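Local coordinates for protein thioredoxin (TrxA-1) (Sulfolobus solfataricus, PDB 3TCO) that probably reduces disulfide bonds in other proteins through a redox-active pair of cysteines, as members of the thioredoxin family generally do, at residues V8-N13 with D62-I67; V26-E31 with T78-V83; K44-K49 with V95-L100; R19-V24 with K53-R58. One frame throughout, in Å; residues are numbered along the deposited sequence.

Contact 1 (V8-N13 with D62-I67); sequences VLTEEN and DENQKI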
# COMPACT_ATOMS: atom_id res chain seq x y z
N VAL A 8 -4.95 -8.12 2.06
CA VAL A 8 -4.83 -7.76 3.46
C VAL A 8 -3.48 -8.24 4.01
O VAL A 8 -3.09 -9.40 3.84
CB VAL A 8 -5.96 -8.42 4.31
CG1 VAL A 8 -5.72 -8.15 5.79
CG2 VAL A 8 -7.33 -7.86 3.89
N LEU A 9 -2.76 -7.34 4.66
CA LEU A 9 -1.47 -7.67 5.24
C LEU A 9 -1.50 -7.53 6.75
O LEU A 9 -2.14 -6.60 7.26
CB LEU A 9 -0.39 -6.73 4.71
CG LEU A 9 -0.02 -6.82 3.22
CD1 LEU A 9 0.94 -5.70 2.82
CD2 LEU A 9 0.59 -8.19 2.98
N THR A 10 -0.83 -8.45 7.43
CA THR A 10 -0.68 -8.41 8.89
C THR A 10 0.73 -8.91 9.16
O THR A 10 1.49 -9.21 8.23
CB THR A 10 -1.65 -9.33 9.65
OG1 THR A 10 -1.31 -10.70 9.39
CG2 THR A 10 -3.10 -9.07 9.23
N GLU A 11 1.09 -9.00 10.43
CA GLU A 11 2.42 -9.49 10.79
C GLU A 11 2.59 -10.91 10.28
O GLU A 11 3.71 -11.38 10.07
CB GLU A 11 2.59 -9.47 12.32
CG GLU A 11 3.72 -8.58 12.81
CD GLU A 11 3.36 -7.87 14.12
OE1 GLU A 11 2.76 -8.53 15.01
OE2 GLU A 11 3.68 -6.67 14.26
N GLU A 12 1.48 -11.60 10.05
CA GLU A 12 1.55 -12.98 9.57
C GLU A 12 2.12 -13.12 8.16
O GLU A 12 2.84 -14.07 7.88
CB GLU A 12 0.16 -13.62 9.64
CG GLU A 12 0.16 -15.14 9.68
CD GLU A 12 0.48 -15.76 8.33
OE1 GLU A 12 -0.10 -15.30 7.33
OE2 GLU A 12 1.29 -16.72 8.27
N ASN A 13 1.85 -12.17 7.26
CA ASN A 13 2.38 -12.30 5.88
C ASN A 13 3.13 -11.09 5.34
O ASN A 13 3.62 -11.12 4.20
CB ASN A 13 1.23 -12.65 4.92
CG ASN A 13 0.17 -11.56 4.83
OD1 ASN A 13 0.06 -10.70 5.71
ND2 ASN A 13 -0.64 -11.60 3.76
N ASP A 62 -4.88 0.19 12.89
CA ASP A 62 -5.32 -0.12 14.25
C ASP A 62 -5.10 -1.58 14.63
O ASP A 62 -5.01 -1.90 15.81
CB ASP A 62 -6.77 0.27 14.48
CG ASP A 62 -6.97 1.76 14.44
OD1 ASP A 62 -6.01 2.48 14.79
OD2 ASP A 62 -8.08 2.21 14.06
N GLU A 63 -5.02 -2.47 13.64
CA GLU A 63 -4.77 -3.88 13.94
C GLU A 63 -3.31 -4.27 13.71
O GLU A 63 -2.94 -5.42 13.95
CB GLU A 63 -5.67 -4.80 13.10
CG GLU A 63 -6.54 -4.09 12.10
CD GLU A 63 -7.59 -5.02 11.50
OE1 GLU A 63 -8.28 -5.71 12.28
OE2 GLU A 63 -7.73 -5.04 10.26
N ASN A 64 -2.50 -3.33 13.26
CA ASN A 64 -1.08 -3.58 12.99
C ASN A 64 -0.22 -2.44 13.51
O ASN A 64 0.60 -1.88 12.78
CB ASN A 64 -0.86 -3.73 11.48
CG ASN A 64 -1.59 -4.93 10.91
OD1 ASN A 64 -1.19 -6.07 11.13
ND2 ASN A 64 -2.68 -4.68 10.18
N GLN A 65 -0.41 -2.08 14.78
CA GLN A 65 0.33 -0.97 15.36
C GLN A 65 1.84 -1.10 15.26
O GLN A 65 2.53 -0.14 14.90
CB GLN A 65 -0.10 -0.77 16.81
CG GLN A 65 -1.54 -0.32 16.93
CD GLN A 65 -1.99 -0.10 18.37
OE1 GLN A 65 -2.07 -1.04 19.16
NE2 GLN A 65 -2.30 1.15 18.70
N LYS A 66 2.37 -2.28 15.55
CA LYS A 66 3.81 -2.46 15.49
C LYS A 66 4.38 -2.22 14.09
O LYS A 66 5.44 -1.63 13.93
CB LYS A 66 4.18 -3.86 15.98
CG LYS A 66 3.91 -4.05 17.46
CD LYS A 66 4.88 -5.06 18.06
CE LYS A 66 4.84 -5.03 19.58
NZ LYS A 66 5.90 -5.90 20.18
N ILE A 67 3.68 -2.69 13.06
CA ILE A 67 4.19 -2.47 11.70
C ILE A 67 4.12 -0.99 11.35
O ILE A 67 5.06 -0.43 10.79
CB ILE A 67 3.39 -3.30 10.67
CG1 ILE A 67 3.66 -4.79 10.90
CG2 ILE A 67 3.77 -2.86 9.24
CD1 ILE A 67 2.85 -5.73 9.98
O HOH W 1 -4.60 -5.17 7.55
O HOH W 2 0.09 -7.39 12.82
O HOH W 3 1.52 -5.36 13.61

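Contact 2 (V26-E31 with T78-V83); sequences VDCWAE and TTLIFV. With EDO (1,2-ethanediol), chain E.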
# COMPACT_ATOMS: atom_id res chain seq x y z
N VAL A 26 1.71 -0.74 -0.05
CA VAL A 26 0.96 -0.98 1.18
C VAL A 26 0.16 0.25 1.57
O VAL A 26 0.73 1.25 2.00
CB VAL A 26 1.91 -1.35 2.36
CG1 VAL A 26 1.07 -1.74 3.59
CG2 VAL A 26 2.84 -2.49 1.97
N ASP A 27 -1.15 0.18 1.39
CA ASP A 27 -2.04 1.28 1.74
C ASP A 27 -2.35 1.14 3.24
O ASP A 27 -3.03 0.22 3.65
CB ASP A 27 -3.33 1.21 0.89
CG ASP A 27 -4.42 2.16 1.39
OD1 ASP A 27 -4.13 3.14 2.10
OD2 ASP A 27 -5.59 1.93 1.05
N CYS A 28 -1.76 2.02 4.04
CA CYS A 28 -1.97 2.02 5.49
C CYS A 28 -3.23 2.87 5.72
O CYS A 28 -3.26 4.06 5.40
CB CYS A 28 -0.74 2.61 6.17
SG CYS A 28 0.79 1.66 5.82
N TRP A 29 -4.27 2.24 6.26
CA TRP A 29 -5.55 2.92 6.44
C TRP A 29 -6.27 2.56 7.74
O TRP A 29 -5.79 1.77 8.55
CB TRP A 29 -6.47 2.52 5.30
CG TRP A 29 -6.83 1.06 5.38
CD1 TRP A 29 -5.99 -0.00 5.19
CD2 TRP A 29 -8.09 0.50 5.78
NE1 TRP A 29 -6.65 -1.19 5.44
CE2 TRP A 29 -7.94 -0.91 5.81
CE3 TRP A 29 -9.34 1.05 6.11
CZ2 TRP A 29 -8.98 -1.78 6.16
CZ3 TRP A 29 -10.38 0.19 6.46
CH2 TRP A 29 -10.19 -1.21 6.48
N ALA A 30 -7.47 3.13 7.89
CA ALA A 30 -8.35 2.90 9.03
C ALA A 30 -9.74 3.36 8.59
O ALA A 30 -9.86 4.33 7.84
CB ALA A 30 -7.89 3.68 10.25
N GLU A 31 -10.78 2.68 9.04
CA GLU A 31 -12.15 3.03 8.65
C GLU A 31 -12.63 4.42 9.08
O GLU A 31 -13.49 5.02 8.43
CB GLU A 31 -13.13 1.97 9.17
CG GLU A 31 -14.36 1.82 8.29
CD GLU A 31 -15.43 0.95 8.92
OE1 GLU A 31 -15.08 -0.05 9.58
OE2 GLU A 31 -16.63 1.25 8.73
N THR A 78 -1.22 6.48 4.15
CA THR A 78 0.19 6.47 3.78
C THR A 78 0.36 5.23 2.91
O THR A 78 -0.14 4.16 3.24
CB THR A 78 1.14 6.31 4.98
OG1 THR A 78 1.19 7.54 5.71
CG2 THR A 78 2.54 5.96 4.48
N THR A 79 1.06 5.39 1.79
CA THR A 79 1.28 4.26 0.90
C THR A 79 2.77 3.96 0.85
O THR A 79 3.55 4.72 0.26
CB THR A 79 0.77 4.57 -0.52
OG1 THR A 79 -0.62 4.92 -0.47
CG2 THR A 79 0.91 3.36 -1.40
N LEU A 80 3.17 2.86 1.48
CA LEU A 80 4.56 2.44 1.49
C LEU A 80 4.81 1.75 0.16
O LEU A 80 3.92 1.08 -0.37
CB LEU A 80 4.80 1.42 2.60
CG LEU A 80 4.39 1.84 4.01
CD1 LEU A 80 4.56 0.66 4.98
CD2 LEU A 80 5.22 3.04 4.44
N ILE A 81 6.01 1.93 -0.40
CA ILE A 81 6.35 1.27 -1.65
C ILE A 81 7.64 0.48 -1.48
O ILE A 81 8.69 1.02 -1.11
CB ILE A 81 6.49 2.27 -2.80
CG1 ILE A 81 5.16 3.05 -2.95
CG2 ILE A 81 6.84 1.52 -4.11
CD1 ILE A 81 5.15 4.06 -4.04
N PHE A 82 7.55 -0.82 -1.74
CA PHE A 82 8.70 -1.72 -1.61
C PHE A 82 9.09 -2.30 -2.96
O PHE A 82 8.22 -2.75 -3.70
CB PHE A 82 8.37 -2.89 -0.69
CG PHE A 82 8.11 -2.50 0.74
CD1 PHE A 82 6.84 -2.11 1.16
CD2 PHE A 82 9.15 -2.52 1.67
CE1 PHE A 82 6.60 -1.74 2.50
CE2 PHE A 82 8.92 -2.15 3.01
CZ PHE A 82 7.65 -1.76 3.42
N VAL A 83 10.38 -2.30 -3.25
CA VAL A 83 10.89 -2.86 -4.50
C VAL A 83 12.07 -3.76 -4.12
O VAL A 83 12.99 -3.33 -3.44
CB VAL A 83 11.33 -1.75 -5.49
CG1 VAL A 83 11.99 -2.38 -6.74
CG2 VAL A 83 10.12 -0.92 -5.91
C1 EDO E . 15.88 -1.49 -3.93
O1 EDO E . 15.46 -2.77 -3.46
C2 EDO E . 15.50 -1.34 -5.40
O2 EDO E . 16.12 -2.38 -6.16

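Contact 3 (K44-K49 with V95-L100); sequences KKVAEK and VDEDTL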
# COMPACT_ATOMS: atom_id res chain seq x y z
N LYS A 44 -7.74 0.81 -5.23
CA LYS A 44 -8.31 -0.42 -5.77
C LYS A 44 -8.33 -0.44 -7.30
O LYS A 44 -8.02 -1.46 -7.94
CB LYS A 44 -9.73 -0.60 -5.24
CG LYS A 44 -9.77 -1.03 -3.78
CD LYS A 44 -11.18 -1.00 -3.22
CE LYS A 44 -11.20 -1.54 -1.80
NZ LYS A 44 -12.61 -1.71 -1.35
N LYS A 45 -8.70 0.69 -7.89
CA LYS A 45 -8.75 0.82 -9.34
C LYS A 45 -7.37 0.60 -9.97
O LYS A 45 -7.24 -0.12 -10.97
CB LYS A 45 -9.27 2.21 -9.72
CG LYS A 45 -9.32 2.45 -11.23
CD LYS A 45 -10.17 3.66 -11.56
CE LYS A 45 -10.40 3.76 -13.07
NZ LYS A 45 -11.52 4.70 -13.40
N VAL A 46 -6.33 1.21 -9.40
CA VAL A 46 -4.99 1.03 -9.93
C VAL A 46 -4.52 -0.41 -9.70
O VAL A 46 -3.87 -1.00 -10.58
CB VAL A 46 -4.00 2.05 -9.32
CG1 VAL A 46 -2.58 1.80 -9.84
CG2 VAL A 46 -4.45 3.47 -9.70
N ALA A 47 -4.85 -0.98 -8.55
CA ALA A 47 -4.45 -2.35 -8.26
C ALA A 47 -5.04 -3.30 -9.32
O ALA A 47 -4.39 -4.27 -9.73
CB ALA A 47 -4.93 -2.77 -6.87
N GLU A 48 -6.26 -3.01 -9.76
CA GLU A 48 -6.91 -3.82 -10.78
C GLU A 48 -6.17 -3.65 -12.12
O GLU A 48 -5.95 -4.62 -12.85
CB GLU A 48 -8.37 -3.40 -10.92
CG GLU A 48 -9.15 -4.07 -12.04
CD GLU A 48 -9.17 -5.59 -11.95
OE1 GLU A 48 -9.14 -6.14 -10.83
OE2 GLU A 48 -9.24 -6.23 -13.01
N LYS A 49 -5.78 -2.42 -12.44
CA LYS A 49 -5.06 -2.18 -13.68
C LYS A 49 -3.78 -2.99 -13.75
O LYS A 49 -3.37 -3.42 -14.83
CB LYS A 49 -4.71 -0.70 -13.84
CG LYS A 49 -5.90 0.24 -14.06
CD LYS A 49 -5.40 1.63 -14.47
CE LYS A 49 -6.57 2.58 -14.71
NZ LYS A 49 -6.11 3.91 -15.24
N VAL A 95 -2.98 9.52 -2.67
CA VAL A 95 -2.15 9.76 -3.86
C VAL A 95 -2.99 9.94 -5.13
O VAL A 95 -3.89 9.16 -5.40
CB VAL A 95 -1.13 8.61 -4.10
CG1 VAL A 95 -1.84 7.37 -4.53
CG2 VAL A 95 -0.15 9.00 -5.16
N ASP A 96 -2.67 10.99 -5.89
CA ASP A 96 -3.38 11.26 -7.13
C ASP A 96 -3.27 10.01 -8.00
O ASP A 96 -2.22 9.37 -8.01
CB ASP A 96 -2.74 12.44 -7.88
CG ASP A 96 -2.90 13.75 -7.16
OD1 ASP A 96 -3.57 13.78 -6.10
OD2 ASP A 96 -2.36 14.76 -7.66
N GLU A 97 -4.31 9.68 -8.74
CA GLU A 97 -4.24 8.47 -9.56
C GLU A 97 -3.08 8.50 -10.54
O GLU A 97 -2.40 7.49 -10.74
CB GLU A 97 -5.54 8.26 -10.33
CG GLU A 97 -5.59 6.92 -11.06
CD GLU A 97 -6.92 6.65 -11.73
OE1 GLU A 97 -7.94 7.24 -11.31
OE2 GLU A 97 -6.96 5.83 -12.67
N ASP A 98 -2.85 9.66 -11.17
CA ASP A 98 -1.76 9.73 -12.13
C ASP A 98 -0.43 9.46 -11.43
O ASP A 98 0.39 8.71 -11.94
CB ASP A 98 -1.78 11.08 -12.89
CG ASP A 98 -1.66 12.29 -11.97
OD1 ASP A 98 -1.98 12.20 -10.77
OD2 ASP A 98 -1.27 13.37 -12.47
N THR A 99 -0.23 10.04 -10.26
CA THR A 99 1.01 9.81 -9.51
C THR A 99 1.16 8.34 -9.13
O THR A 99 2.26 7.78 -9.21
CB THR A 99 1.04 10.67 -8.24
OG1 THR A 99 0.99 12.05 -8.61
CG2 THR A 99 2.33 10.41 -7.45
N LEU A 100 0.07 7.71 -8.71
CA LEU A 100 0.12 6.30 -8.31
C LEU A 100 0.45 5.38 -9.50
O LEU A 100 1.29 4.47 -9.38
CB LEU A 100 -1.22 5.91 -7.68
CG LEU A 100 -1.33 4.52 -7.04
CD1 LEU A 100 -0.25 4.36 -5.98
CD2 LEU A 100 -2.73 4.35 -6.44
O HOH W 4 -10.31 6.88 -12.55

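Contact 4 (R19-V24 with K53-R58); sequences RNNKLV and KAVFGR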
# COMPACT_ATOMS: atom_id res chain seq x y z
N ARG A 19 9.29 -9.59 0.57
CA ARG A 19 10.53 -10.25 0.15
C ARG A 19 10.42 -11.06 -1.12
O ARG A 19 11.38 -11.17 -1.88
CB ARG A 19 11.04 -11.19 1.24
CG ARG A 19 11.93 -10.56 2.30
CD ARG A 19 11.14 -9.86 3.40
NE ARG A 19 11.93 -9.78 4.63
CZ ARG A 19 12.37 -10.85 5.30
NH1 ARG A 19 12.09 -12.07 4.86
NH2 ARG A 19 13.08 -10.70 6.41
N ASN A 20 9.25 -11.63 -1.36
CA ASN A 20 9.08 -12.49 -2.52
C ASN A 20 8.31 -11.97 -3.72
O ASN A 20 7.94 -12.74 -4.61
CB ASN A 20 8.50 -13.81 -2.03
CG ASN A 20 9.43 -14.50 -1.06
OD1 ASN A 20 10.49 -14.99 -1.46
ND2 ASN A 20 9.07 -14.52 0.23
N ASN A 21 8.08 -10.66 -3.76
CA ASN A 21 7.39 -10.02 -4.88
C ASN A 21 8.23 -8.79 -5.23
O ASN A 21 8.65 -8.05 -4.33
CB ASN A 21 5.97 -9.60 -4.48
CG ASN A 21 5.03 -10.79 -4.35
OD1 ASN A 21 4.65 -11.39 -5.35
ND2 ASN A 21 4.67 -11.14 -3.12
N LYS A 22 8.49 -8.57 -6.52
CA LYS A 22 9.30 -7.42 -6.91
C LYS A 22 8.76 -6.07 -6.44
O LYS A 22 9.50 -5.28 -5.87
CB LYS A 22 9.49 -7.38 -8.43
CG LYS A 22 10.19 -6.10 -8.89
CD LYS A 22 10.43 -6.06 -10.40
CE LYS A 22 11.09 -4.74 -10.78
NZ LYS A 22 11.56 -4.72 -12.19
N LEU A 23 7.49 -5.81 -6.71
CA LEU A 23 6.88 -4.55 -6.31
C LEU A 23 5.68 -4.79 -5.42
O LEU A 23 4.72 -5.47 -5.80
CB LEU A 23 6.46 -3.72 -7.54
CG LEU A 23 5.57 -2.50 -7.24
CD1 LEU A 23 6.35 -1.47 -6.42
CD2 LEU A 23 5.09 -1.86 -8.55
N VAL A 24 5.72 -4.19 -4.23
CA VAL A 24 4.63 -4.33 -3.28
C VAL A 24 4.29 -2.96 -2.69
O VAL A 24 5.17 -2.26 -2.19
CB VAL A 24 4.99 -5.27 -2.11
CG1 VAL A 24 3.80 -5.40 -1.16
CG2 VAL A 24 5.37 -6.67 -2.64
N LYS A 53 0.67 -8.15 -11.67
CA LYS A 53 1.99 -7.58 -11.89
C LYS A 53 2.69 -7.00 -10.67
O LYS A 53 3.92 -6.94 -10.62
CB LYS A 53 1.90 -6.51 -12.99
CG LYS A 53 1.31 -7.05 -14.30
CD LYS A 53 1.39 -6.01 -15.42
CE LYS A 53 0.99 -6.61 -16.77
NZ LYS A 53 -0.44 -7.08 -16.80
N ALA A 54 1.91 -6.54 -9.70
CA ALA A 54 2.44 -5.99 -8.45
C ALA A 54 1.40 -6.25 -7.39
O ALA A 54 0.22 -6.37 -7.70
CB ALA A 54 2.69 -4.51 -8.57
N VAL A 55 1.84 -6.35 -6.14
CA VAL A 55 0.92 -6.61 -5.04
C VAL A 55 0.51 -5.31 -4.37
O VAL A 55 1.35 -4.49 -4.00
CB VAL A 55 1.56 -7.56 -4.00
CG1 VAL A 55 0.60 -7.77 -2.81
CG2 VAL A 55 1.90 -8.89 -4.67
N PHE A 56 -0.80 -5.12 -4.26
CA PHE A 56 -1.35 -3.93 -3.63
C PHE A 56 -1.92 -4.33 -2.27
O PHE A 56 -3.10 -4.66 -2.14
CB PHE A 56 -2.44 -3.30 -4.52
CG PHE A 56 -1.88 -2.59 -5.74
CD1 PHE A 56 -1.25 -3.31 -6.74
CD2 PHE A 56 -1.99 -1.21 -5.87
CE1 PHE A 56 -0.72 -2.66 -7.87
CE2 PHE A 56 -1.46 -0.55 -7.00
CZ PHE A 56 -0.83 -1.27 -7.99
N GLY A 57 -1.06 -4.28 -1.27
CA GLY A 57 -1.47 -4.64 0.07
C GLY A 57 -2.18 -3.51 0.78
O GLY A 57 -2.11 -2.35 0.37
N ARG A 58 -2.86 -3.88 1.86
CA ARG A 58 -3.58 -2.94 2.69
C ARG A 58 -3.25 -3.33 4.12
O ARG A 58 -3.34 -4.50 4.48
CB ARG A 58 -5.10 -3.03 2.47
CG ARG A 58 -5.53 -2.61 1.07
CD ARG A 58 -7.04 -2.46 0.95
NE ARG A 58 -7.77 -3.72 1.09
CZ ARG A 58 -8.49 -4.05 2.16
NH1 ARG A 58 -8.58 -3.21 3.18
NH2 ARG A 58 -9.15 -5.20 2.19
O HOH W 5 5.94 -7.46 -8.67

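Contact 1 (V8-N13 with D62-I67)
T10 and E11, in the loop between strand 7-8 and helix 14-20, meet N64, K66 and I67 at the start of helix 65-70 in a contact at the margin of the fold, joined largely by water. N64 reaches across with its amide. Its OD1 lies 3.3 Å from T10 CA, and through a bridging water it is joined to E11 N. The other end of the amide, ND2, is hydrogen-bonded to N60 O and makes a weak bond to a second water, which donates to L9 O (2.9 Å). A leucine in place of N64 would probably leave N60 O without its donor and the water on E11 N without its acceptor. In the thioredoxin fold this loop links the first edge strand to the first helix. Here it holds its own shape: T10 OG1 accepts from E12 N at 3.0 Å, an ST turn, and T10 N donates to N13 OD1 at 3.0 Å. Beside the amide, I67 brings its CD1 methyl to 3.7 Å from E11 N, while its side chain also packs on F14 and L59. E11, bent at chi2 (143°), lays OE2 3.3 Å from K66 CB; the lysine's extended chain carries NZ off, 6.4 Å from that OE2.

Contact 2 (V26-E31 with T78-V83)
The F82 ring receives the V26 methyl CG2 obliquely, 3.9 Å from CE1, and it also meets Y71 edge-to-face. The other flat group, the W29 indole, has D27 O at its edge and in its plane. The two rings belong to neighbouring antiparallel strands, 78-83 and 23-29, at the heart of the thioredoxin sheet; the axes of 26-29 and 78-83 come within 4.7 Å. V26 and L80 form a hydrogen-bonded pair, V26 N donating to L80 O (2.9 Å) and L80 N returning to V26 O. C28 and T78 form another, with C28 N pointing almost straight at T78 O (2.8 Å, 168°); its return bond from T78 N is weak. V26, C28, T78 and L80 share one face of the sheet. There the SG of C28, set beside its own backbone N (chi1 -60°), touches L80 CD1 at 4.0 Å, and V26 CB faces L80 CB. D27 and T79, a non-hydrogen-bonded pair, turn to the other face, where T79 OG1 is bonded to Y39 OH. One side of the pairing is thus mainly apolar, while the other buries D27 OD1 with no partner in the model, near the C33-C36 disulfide, consistent with the buried aspartate below the active site of related thioredoxins.

Contact 3 (K44-K49 with V95-L100)
V46, K45 and K49 on helix 34-49 face E97 and L100 on helix 97-107, the two helices that lie on one side of the sheet in the thioredoxin fold. The contact grades from an apolar interior to a charged outer edge. On the buried side, V46 has its CG2 branch beside its own backbone N and leans it onto L100 CD2 at 3.8 Å, the two side chains meeting at a slant. The same methyl reaches E97 CG at 3.9 Å, so the aliphatic part of the glutamate serves as a lid over the valine, running past it in the opposite direction. E97 can do this because its chain is drawn out straight, with CG opposite the backbone N (chi1 -172°), which carries the carboxylate on toward the lysines. L100 has a comparable first torsion (-173°) but turns at chi2 (56°), placing CD2 against both CB and CG2 of V46. V46 also rests on F56 of strand 55-60. Toward solvent, K49 and K45 each cross E97 at about a right angle, both with extended chains. K49 NZ makes a long, weak bond to E97 OE2 (3.3 Å), part of a salt bridge, and has a stronger partner in E101, whose carboxylate lies close to that of E97. K45 brings its CD to 4.0 Å from OE2 and answers the other oxygen only indirectly: one water accepts from K45 NZ at 2.6 Å and donates to E97 OE1 at 2.7 Å.

Contact 4 (R19-V24 with K53-R58)
Strands 23-29 and 55-60, the two strands of a beta-alpha-beta unit whose crossover is helix 34-49, begin their parallel pairing here, where L23 and V24 meet A54 and V55. The first bond of the pairing runs from V55 N to L23 O, 3.0 Å long and bent only to 162°, with the donor in the carbonyl plane. Next to it V24 CA approaches V55 O at 3.4 Å in a CA-H...O contact, and V55 in turn is bonded through its backbone to L25. Just before the strands come together, a water bridges them, accepting from L23 N at 3.0 Å and donating to K53 O at 2.9 Å. The side chains divide between the two faces of the sheet. L23, its CG opposite the backbone N (chi1 169°), sends CD2 to the A54 methyl at 3.6 Å, on the side where it also meets V104 and Y107 of helix 97-107. V24 and V55 stand side by side on the other face, CG2 of the one 4.1 Å from CB of the other, and both also touch V17 of helix 14-20. V55 CG2 then lies against the N21 amide, 3.7 Å from its CG and almost equally far from OD1 and ND2, so that the methyl sits over the flat of the group. ND2 is bonded to V17 O, which holds the amide turned this way. This parallel beta-alpha-beta unit, with helix 14-20 on one face and helices 34-49 and 97-107 on the other, belongs to the alpha/beta/alpha sandwich of the thioredoxin fold.

Contacts 2 and 4 both use strand 23-29, which is bonded to strand 78-83 on one side and strand 55-60 on the other, antiparallel and parallel in turn. Contact 2 is wholly buried; contact 4 is partly so, lying where the strands begin. Their polar work is mostly backbone hydrogen bonding. Contacts 1 and 3 sit nearer the surface, on opposite sides of the chain's centre, and rely on side chains and water: amide and carboxylate bridged to backbone in contact 1, a weak salt bridge over a valine-leucine patch in contact 3. Each still reaches the sheet, contact 1 through L9 against V26 and G57, contact 3 through V46 and A47 against F56.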